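Local coordinates for SnoaL-like domain-containing protein (Kribbella flavida, PDB 4LMI) that is of unknown function but, as a SnoaL-like member of the NTF2 superfamily, may work as a ketosteroid isomerase-like enzyme, at residues 38-41 with 46-49; 27-32 with 52-57; 12-17 with 96-101. All blocks are in the same frame, centred on the assembly; numbering follows the deposited sequence. Where two conformers were deposited one is given.

Interaction 1 of 3, residues 38-41 with 46-49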
loop_
_atom_site.group_PDB
_atom_site.type_symbol
_atom_site.label_atom_id
_atom_site.label_comp_id
_atom_site.label_asym_id
_atom_site.label_seq_id
_atom_site.Cartn_x
_atom_site.Cartn_y
_atom_site.Cartn_z
ATOM N N ARG B 38 6.102 -11.673 12.185
ATOM C CA ARG B 38 6.750 -11.968 10.915
ATOM C C ARG B 38 6.750 -10.713 10.044
ATOM O O ARG B 38 5.692 -10.145 9.763
ATOM C CB ARG B 38 6.040 -13.128 10.215
ATOM C CG ARG B 38 6.531 -13.385 8.797
ATOM C CD ARG B 38 6.012 -14.709 8.269
ATOM N NE ARG B 38 6.012 -14.728 6.814
ATOM C CZ ARG B 38 6.083 -15.827 6.069
ATOM N NH1 ARG B 38 6.068 -15.722 4.748
ATOM N NH2 ARG B 38 6.183 -17.025 6.634
ATOM N N TYR B 39 7.951 -10.296 9.644
ATOM C CA TYR B 39 8.172 -9.112 8.816
ATOM C C TYR B 39 8.625 -9.525 7.425
ATOM O O TYR B 39 9.506 -10.372 7.280
ATOM C CB TYR B 39 9.259 -8.250 9.463
ATOM C CG TYR B 39 9.710 -7.033 8.680
ATOM C CD1 TYR B 39 8.907 -5.898 8.595
ATOM C CD2 TYR B 39 10.965 -6.996 8.069
ATOM C CE1 TYR B 39 9.326 -4.770 7.913
ATOM C CE2 TYR B 39 11.393 -5.870 7.376
ATOM C CZ TYR B 39 10.569 -4.763 7.303
ATOM O OH TYR B 39 10.981 -3.643 6.626
ATOM N N GLU B 40 8.022 -8.927 6.404
ATOM C CA GLU B 40 8.448 -9.149 5.028
ATOM C C GLU B 40 8.714 -7.828 4.338
ATOM O O GLU B 40 7.994 -6.845 4.561
ATOM C CB GLU B 40 7.366 -9.873 4.234
ATOM C CG GLU B 40 7.090 -11.317 4.618
ATOM C CD GLU B 40 5.997 -11.899 3.739
ATOM O OE1 GLU B 40 5.166 -11.115 3.244
ATOM O OE2 GLU B 40 5.960 -13.121 3.531
ATOM N N LEU B 41 9.756 -7.824 3.508
ATOM C CA LEU B 41 10.003 -6.786 2.521
ATOM C C LEU B 41 9.930 -7.462 1.157
ATOM O O LEU B 41 10.952 -7.951 0.664
ATOM C CB LEU B 41 11.399 -6.192 2.715
ATOM C CG LEU B 41 11.630 -5.059 3.708
ATOM C CD1 LEU B 41 13.113 -4.952 4.046
ATOM C CD2 LEU B 41 11.110 -3.743 3.142
ATOM N N GLU B 46 13.090 -10.331 1.458
ATOM C CA GLU B 46 13.615 -10.482 2.808
ATOM C C GLU B 46 12.494 -10.769 3.784
ATOM O O GLU B 46 11.386 -10.240 3.646
ATOM C CB GLU B 46 14.337 -9.217 3.258
ATOM C CG GLU B 46 15.710 -9.029 2.649
ATOM C CD GLU B 46 16.292 -7.680 2.995
ATOM O OE1 GLU B 46 17.385 -7.646 3.589
ATOM O OE2 GLU B 46 15.652 -6.652 2.682
ATOM N N ARG B 47 12.797 -11.609 4.769
ATOM C CA ARG B 47 11.880 -11.903 5.857
ATOM C C ARG B 47 12.645 -11.862 7.170
ATOM O O ARG B 47 13.793 -12.313 7.241
ATOM C CB ARG B 47 11.252 -13.285 5.674
ATOM C CG ARG B 47 10.236 -13.666 6.747
ATOM C CD ARG B 47 10.000 -15.162 6.757
ATOM N NE ARG B 47 9.411 -15.617 5.509
ATOM C CZ ARG B 47 9.331 -16.890 5.129
ATOM N NH1 ARG B 47 9.817 -17.863 5.897
ATOM N NH2 ARG B 47 8.771 -17.185 3.967
ATOM N N ILE B 48 12.012 -11.311 8.200
ATOM C CA ILE B 48 12.529 -11.417 9.564
ATOM C C ILE B 48 11.460 -12.082 10.421
ATOM O O ILE B 48 10.291 -11.686 10.370
ATOM C CB ILE B 48 12.917 -10.040 10.150
ATOM C CG1 ILE B 48 14.011 -9.393 9.290
ATOM C CG2 ILE B 48 13.385 -10.189 11.595
ATOM C CD1 ILE B 48 14.265 -7.928 9.564
ATOM N N THR B 49 11.851 -13.100 11.189
ATOM C CA THR B 49 10.902 -13.814 12.049
ATOM C C THR B 49 11.278 -13.708 13.523
ATOM O O THR B 49 12.441 -13.865 13.899
ATOM C CB THR B 49 10.772 -15.309 11.681
ATOM O OG1 THR B 49 12.062 -15.925 11.707
ATOM C CG2 THR B 49 10.152 -15.485 10.303
HETATM O O HOH W 1 8.434 -14.244 3.316
#
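Glu40 OE2 is gripped from several directions, and through one of its partners it reaches Arg47 on the adjoining strand. Arg38 NH1 donates to Glu40 OE2 at 2.9 Å in a nearly straight salt bridge (178° at the hydrogen), on the anti side of the carboxylate and almost in the guanidinium plane. A water hydrogen-bonded to Glu40 OE2 at 2.7 Å also accepts from Arg47 NE at 2.8 Å. The backbone N of Glu132 of the second subunit also hydrogen-bonds to OE2. Beside this carboxylate the Arg38 guanidinium lies flat on that of Arg47, centres 3.5 Å apart and planes turned 26°; Arg38 arrives on an extended chain, whereas Arg47 bends at CG-CD (chi3 -64°) to slide its NE over the centre of the other group. The nearby carboxylate probably offsets the two like charges. Cutting Arg38 back to an alanine would take away the salt-bridge mate of Glu40 and probably leave the Arg47 guanidinium, without the flat group stacked on it, freer to turn, held on this side mainly through the water. Across the antiparallel strands, Tyr39 N donates to Ile48 O at 2.8 Å, and Leu41 N to Glu46 O at 2.9 Å. On the other side of the sheet, Tyr39 CD2 lies 3.7 Å from Ile48 CD1, the two side chains running alongside each other, and Tyr39 OH is hydrogen-bonded to Asp110. This beta hairpin is flanked by strand 104-111 next to 37-41, helix 51-59 packs on Ile48, and beyond 46-49 the sheet runs on into a strand of the second subunit.

Interaction 2 of 3, residues 27-32 with 52-57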
loop_
_atom_site.group_PDB
_atom_site.type_symbol
_atom_site.label_atom_id
_atom_site.label_comp_id
_atom_site.label_asym_id
_atom_site.label_seq_id
_atom_site.Cartn_x
_atom_site.Cartn_y
_atom_site.Cartn_z
ATOM N N GLU B 27 11.047 -0.138 24.119
ATOM C CA GLU B 27 10.306 -0.989 25.051
ATOM C C GLU B 27 8.819 -1.040 24.686
ATOM O O GLU B 27 8.223 -2.114 24.649
ATOM C CB GLU B 27 10.498 -0.543 26.502
ATOM C CG GLU B 27 9.997 -1.568 27.517
ATOM C CD GLU B 27 10.064 -1.082 28.954
ATOM O OE1 GLU B 27 10.380 0.107 29.182
ATOM O OE2 GLU B 27 9.793 -1.895 29.863
ATOM N N GLU B 28 8.235 0.120 24.401
ATOM C CA GLU B 28 6.821 0.204 24.037
ATOM C C GLU B 28 6.544 -0.435 22.675
ATOM O O GLU B 28 5.532 -1.116 22.500
ATOM C CB GLU B 28 6.330 1.659 24.071
ATOM C CG GLU B 28 6.333 2.290 25.460
ATOM C CD GLU B 28 7.603 3.070 25.781
ATOM O OE1 GLU B 28 8.699 2.738 25.265
ATOM O OE2 GLU B 28 7.502 4.027 26.572
ATOM N N PHE B 29 7.455 -0.226 21.724
ATOM C CA PHE B 29 7.359 -0.839 20.398
ATOM C C PHE B 29 7.425 -2.371 20.486
ATOM O O PHE B 29 6.570 -3.067 19.930
ATOM C CB PHE B 29 8.469 -0.291 19.486
ATOM C CG PHE B 29 8.440 -0.827 18.083
ATOM C CD1 PHE B 29 7.490 -0.381 17.170
ATOM C CD2 PHE B 29 9.397 -1.755 17.659
ATOM C CE1 PHE B 29 7.475 -0.864 15.868
ATOM C CE2 PHE B 29 9.390 -2.238 16.355
ATOM C CZ PHE B 29 8.427 -1.793 15.459
ATOM N N ALA B 30 8.427 -2.890 21.191
ATOM C CA ALA B 30 8.550 -4.337 21.395
ATOM C C ALA B 30 7.296 -4.949 22.040
ATOM O O ALA B 30 6.884 -6.050 21.661
ATOM C CB ALA B 30 9.794 -4.669 22.207
ATOM N N ALA B 31 6.688 -4.226 22.986
ATOM C CA ALA B 31 5.516 -4.732 23.722
ATOM C C ALA B 31 4.245 -4.856 22.878
ATOM O O ALA B 31 3.320 -5.572 23.257
ATOM C CB ALA B 31 5.251 -3.897 24.973
ATOM N N LEU B 32 4.186 -4.166 21.742
ATOM C CA LEU B 32 3.032 -4.324 20.859
ATOM C C LEU B 32 3.228 -5.374 19.759
ATOM O O LEU B 32 2.317 -5.615 18.967
ATOM C CB LEU B 32 2.565 -2.981 20.281
ATOM C CG LEU B 32 3.559 -2.051 19.607
ATOM C CD1 LEU B 32 3.862 -2.522 18.187
ATOM C CD2 LEU B 32 3.006 -0.631 19.605
ATOM N N ALA B 52 12.485 -10.730 18.696
ATOM C CA ALA B 52 13.873 -10.397 19.033
ATOM C C ALA B 52 14.643 -9.884 17.809
ATOM O O ALA B 52 15.233 -8.801 17.848
ATOM C CB ALA B 52 14.582 -11.588 19.667
ATOM N N ASP B 53 14.622 -10.651 16.722
ATOM C CA ASP B 53 15.330 -10.254 15.501
ATOM C C ASP B 53 14.749 -8.999 14.863
ATOM O O ASP B 53 15.493 -8.150 14.375
ATOM C CB ASP B 53 15.374 -11.395 14.483
ATOM C CG ASP B 53 16.345 -12.494 14.878
ATOM O OD1 ASP B 53 17.076 -12.333 15.876
ATOM O OD2 ASP B 53 16.373 -13.530 14.185
ATOM N N TYR B 54 13.422 -8.876 14.880
ATOM C CA TYR B 54 12.774 -7.717 14.279
ATOM C C TYR B 54 13.121 -6.442 15.048
ATOM O O TYR B 54 13.412 -5.411 14.437
ATOM C CB TYR B 54 11.260 -7.915 14.135
ATOM C CG TYR B 54 10.578 -6.777 13.396
ATOM C CD1 TYR B 54 11.041 -6.351 12.147
ATOM C CD2 TYR B 54 9.474 -6.130 13.944
ATOM C CE1 TYR B 54 10.428 -5.301 11.475
ATOM C CE2 TYR B 54 8.845 -5.091 13.275
ATOM C CZ TYR B 54 9.324 -4.681 12.043
ATOM O OH TYR B 54 8.699 -3.644 11.390
ATOM N N LEU B 55 13.141 -6.534 16.378
ATOM C CA LEU B 55 13.519 -5.398 17.217
ATOM C C LEU B 55 14.954 -4.962 16.912
ATOM O O LEU B 55 15.215 -3.779 16.707
ATOM C CB LEU B 55 13.345 -5.722 18.710
ATOM C CG LEU B 55 13.677 -4.605 19.711
ATOM C CD1 LEU B 55 12.837 -3.350 19.482
ATOM C CD2 LEU B 55 13.536 -5.100 21.145
ATOM N N ARG B 56 15.867 -5.928 16.860
ATOM C CA ARG B 56 17.272 -5.670 16.522
ATOM C C ARG B 56 17.435 -4.972 15.171
ATOM O O ARG B 56 18.208 -4.020 15.059
ATOM C CB ARG B 56 18.088 -6.965 16.537
ATOM C CG ARG B 56 18.341 -7.537 17.921
ATOM C CD ARG B 56 19.489 -8.534 17.904
ATOM N NE ARG B 56 20.790 -7.863 17.889
ATOM C CZ ARG B 56 21.958 -8.477 17.704
ATOM N NH1 ARG B 56 22.010 -9.790 17.507
ATOM N NH2 ARG B 56 23.082 -7.772 17.713
ATOM N N PHE B 57 16.704 -5.445 14.158
ATOM C CA PHE B 57 16.718 -4.857 12.813
ATOM C C PHE B 57 16.399 -3.367 12.863
ATOM O O PHE B 57 17.095 -2.555 12.247
ATOM C CB PHE B 57 15.737 -5.613 11.895
ATOM C CG PHE B 57 15.362 -4.876 10.632
ATOM C CD1 PHE B 57 16.249 -4.792 9.564
ATOM C CD2 PHE B 57 14.099 -4.304 10.496
ATOM C CE1 PHE B 57 15.894 -4.129 8.398
ATOM C CE2 PHE B 57 13.738 -3.642 9.328
ATOM C CZ PHE B 57 14.640 -3.551 8.279
#
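Two short helices of the NTF2-like alpha+beta fold, 26-31 and 51-59, meet here through Phe29 and Ala30 on one and Tyr54 and Leu55 on the other. Their local axes pass 10.7 Å apart with their directions at 144°, so the backbones stay well separated and side chains span the distance. The joint is wholly apolar. Phe29 reaches in with CG anti to its own N (chi1 -178°), which carries the ring off its helix until Phe29 CZ is 4.0 Å from Tyr54 CE2. The two side chains cross at about a right angle, and CZ and CE2 are the atoms that meet. Tyr54 takes up the same kind of first torsion, and its hydroxyl, which lies beyond this meeting point, is hydrogen-bonded to the hydroxyl of Tyr17 on helix 6-22. Phe29 is likewise packed against that long helix, through Thr20 and Leu21, while Tyr54 also meets the ring of Tyr39 on the sheet, so the aromatic half of the contact is buried. Towards the surface the work passes to Leu55, whose two methyls divide between the Phe29 ring and Ala30. Leu55 CD1 comes to the edge of that ring, close to the ring plane and 4.2 Å from Phe29 CD2, and the other methyl, Leu55 CD2, rests 3.9 Å from Ala30 CB.

Interaction 3 of 3, residues 12-17 with 96-101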
loop_
_atom_site.group_PDB
_atom_site.type_symbol
_atom_site.label_atom_id
_atom_site.label_comp_id
_atom_site.label_asym_id
_atom_site.label_seq_id
_atom_site.Cartn_x
_atom_site.Cartn_y
_atom_site.Cartn_z
ATOM N N ALA B 12 -6.193 1.625 16.684
ATOM C CA ALA B 12 -5.405 2.141 17.804
ATOM C C ALA B 12 -4.016 1.509 17.825
ATOM O O ALA B 12 -3.016 2.201 18.068
ATOM C CB ALA B 12 -6.129 1.898 19.128
ATOM N N LEU B 13 -3.947 0.206 17.542
ATOM C CA LEU B 13 -2.673 -0.498 17.578
ATOM C C LEU B 13 -1.739 -0.058 16.442
ATOM O O LEU B 13 -0.545 0.146 16.673
ATOM C CB LEU B 13 -2.877 -2.019 17.584
ATOM C CG LEU B 13 -1.616 -2.880 17.746
ATOM C CD1 LEU B 13 -0.942 -2.646 19.092
ATOM C CD2 LEU B 13 -1.948 -4.353 17.575
ATOM N N ALA B 14 -2.283 0.097 15.234
ATOM C CA ALA B 14 -1.505 0.587 14.079
ATOM C C ALA B 14 -0.942 1.979 14.341
ATOM O O ALA B 14 0.207 2.268 13.989
ATOM C CB ALA B 14 -2.353 0.595 12.816
ATOM N N ARG B 15 -1.753 2.844 14.950
ATOM C CA ARG B 15 -1.293 4.187 15.306
ATOM C C ARG B 15 -0.111 4.112 16.280
ATOM O O ARG B 15 0.904 4.792 16.082
ATOM C CB ARG B 15 -2.447 5.042 15.868
ATOM C CG ARG B 15 -2.050 6.465 16.248
ATOM C CD ARG B 15 -1.614 7.291 15.040
ATOM N NE ARG B 15 -2.727 7.548 14.124
ATOM C CZ ARG B 15 -2.635 8.231 12.986
ATOM N NH1 ARG B 15 -1.468 8.739 12.599
ATOM N NH2 ARG B 15 -3.715 8.401 12.232
ATOM N N LYS B 16 -0.247 3.280 17.314
ATOM C CA LYS B 16 0.803 3.094 18.319
ATOM C C LYS B 16 2.084 2.503 17.731
ATOM O O LYS B 16 3.189 2.879 18.132
ATOM C CB LYS B 16 0.302 2.220 19.471
ATOM C CG LYS B 16 -0.642 2.936 20.419
ATOM C CD LYS B 16 -0.821 2.166 21.719
ATOM C CE LYS B 16 -1.908 2.785 22.585
ATOM N NZ LYS B 16 -3.257 2.670 21.964
ATOM N N TYR B 17 1.927 1.576 16.788
ATOM C CA TYR B 17 3.067 0.947 16.110
ATOM C C TYR B 17 3.927 2.017 15.434
ATOM O O TYR B 17 5.149 2.063 15.626
ATOM C CB TYR B 17 2.572 -0.098 15.103
ATOM C CG TYR B 17 3.637 -0.686 14.202
ATOM C CD1 TYR B 17 4.014 -0.035 13.026
ATOM C CD2 TYR B 17 4.241 -1.910 14.503
ATOM C CE1 TYR B 17 4.981 -0.569 12.191
ATOM C CE2 TYR B 17 5.210 -2.456 13.668
ATOM C CZ TYR B 17 5.571 -1.778 12.514
ATOM O OH TYR B 17 6.521 -2.300 11.675
ATOM N N VAL B 96 2.508 0.060 4.324
ATOM C CA VAL B 96 2.727 -1.043 5.253
ATOM C C VAL B 96 1.406 -1.735 5.567
ATOM O O VAL B 96 0.433 -1.078 5.944
ATOM C CB VAL B 96 3.358 -0.535 6.571
ATOM C CG1 VAL B 96 3.560 -1.683 7.553
ATOM C CG2 VAL B 96 4.685 0.166 6.303
ATOM N N PHE B 97 1.377 -3.058 5.418
ATOM C CA PHE B 97 0.218 -3.844 5.824
ATOM C C PHE B 97 0.508 -4.526 7.143
ATOM O O PHE B 97 1.541 -5.182 7.294
ATOM C CB PHE B 97 -0.162 -4.877 4.764
ATOM C CG PHE B 97 -0.669 -4.265 3.486
ATOM C CD1 PHE B 97 -2.006 -3.895 3.356
ATOM C CD2 PHE B 97 0.192 -4.049 2.415
ATOM C CE1 PHE B 97 -2.473 -3.328 2.180
ATOM C CE2 PHE B 97 -0.269 -3.482 1.232
ATOM C CZ PHE B 97 -1.603 -3.119 1.114
ATOM N N LEU B 98 -0.409 -4.356 8.091
ATOM C CA LEU B 98 -0.294 -4.991 9.393
ATOM C C LEU B 98 -1.409 -6.001 9.598
ATOM O O LEU B 98 -2.525 -5.818 9.107
ATOM C CB LEU B 98 -0.361 -3.947 10.514
ATOM C CG LEU B 98 0.615 -2.765 10.496
ATOM C CD1 LEU B 98 0.279 -1.819 11.643
ATOM C CD2 LEU B 98 2.053 -3.235 10.599
ATOM N N GLU B 99 -1.098 -7.079 10.312
ATOM C CA GLU B 99 -2.119 -8.013 10.765
ATOM C C GLU B 99 -1.977 -8.140 12.273
ATOM O O GLU B 99 -0.861 -8.250 12.792
ATOM C CB GLU B 99 -1.977 -9.378 10.082
ATOM C CG GLU B 99 -1.987 -9.323 8.558
ATOM C CD GLU B 99 -3.308 -8.840 7.984
ATOM O OE1 GLU B 99 -4.327 -8.860 8.704
ATOM O OE2 GLU B 99 -3.330 -8.446 6.803
ATOM N N VAL B 100 -3.113 -8.103 12.962
ATOM C CA VAL B 100 -3.164 -8.122 14.422
ATOM C C VAL B 100 -3.796 -9.428 14.898
ATOM O O VAL B 100 -4.832 -9.845 14.381
ATOM C CB VAL B 100 -4.012 -6.940 14.947
ATOM C CG1 VAL B 100 -4.115 -6.958 16.473
ATOM C CG2 VAL B 100 -3.449 -5.617 14.442
ATOM N N VAL B 101 -3.157 -10.071 15.871
ATOM C CA VAL B 101 -3.692 -11.271 16.517
ATOM C C VAL B 101 -3.590 -11.070 18.025
ATOM O O VAL B 101 -2.519 -10.728 18.526
ATOM C CB VAL B 101 -2.915 -12.546 16.115
ATOM C CG1 VAL B 101 -3.448 -13.764 16.862
ATOM C CG2 VAL B 101 -2.982 -12.785 14.613
#
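Leu98 sends its side chain from the strand towards helix 6-22, where it meets Ala14 and Tyr17. From CB, which already heads for the helix, the chain goes to CG, set anti to the carbonyl carbon (chi1 -55°), and there it forks. One branch presses on the helix itself: Leu98 CD1 is 3.8 Å from Ala14 CB and 3.9 Å from Ala14 CA, close to the backbone because alanine is so small. CD2 takes the other direction and settles over one face of the Tyr17 ring. Leu98 CD2 lies 4.2 Å from the centroid of the Tyr17 ring and only 10° off the normal, a CH-pi contact centred on the ring, whose hydroxyl points on to Tyr54. This is the helix-on-sheet packing of the NTF2-like fold, in which the long N-terminal helix lies against one face of the curved sheet; the local axes of helix and strand are 9.9 Å apart with directions 123° to each other. Strand alternation turns Leu98 and Val100 to the helix, while Phe97 looks to the other face, where its ring makes a cation-pi contact with Arg71 of the second subunit. On the helix, Leu13 and Tyr17 are four residues apart, about one turn, so they face the same way. Leu13 CD2 nestles against the fork of Val100, 3.6 Å from Val100 CG1 and 3.7 Å from Val100 CG2, and Leu32, which follows helix 26-31 in the chain, packs on Leu13 as well.

Along the chain the contacts are nested: interaction 1, a hairpin, lies inside the loop closed by interaction 2, which lies inside that closed by interaction 3. Their centres are 13 to 15 Å apart. Interactions 1 and 3 do not touch but reach the same mixed sheet, whereas interaction 2 borders both. Strand 46-49 leads into helix 51-59, and helix 6-22 into helix 26-31, so each half of interaction 2 follows a neighbour in sequence. It meets interaction 1 where Tyr39 CD1 lies 3.3 Å from Tyr54 CE1, and interaction 3 through Tyr17. A buffer molecule about 4 Å from the Tyr39 side chain may mark a pocket, as in relatives whose sheet and helices enclose one.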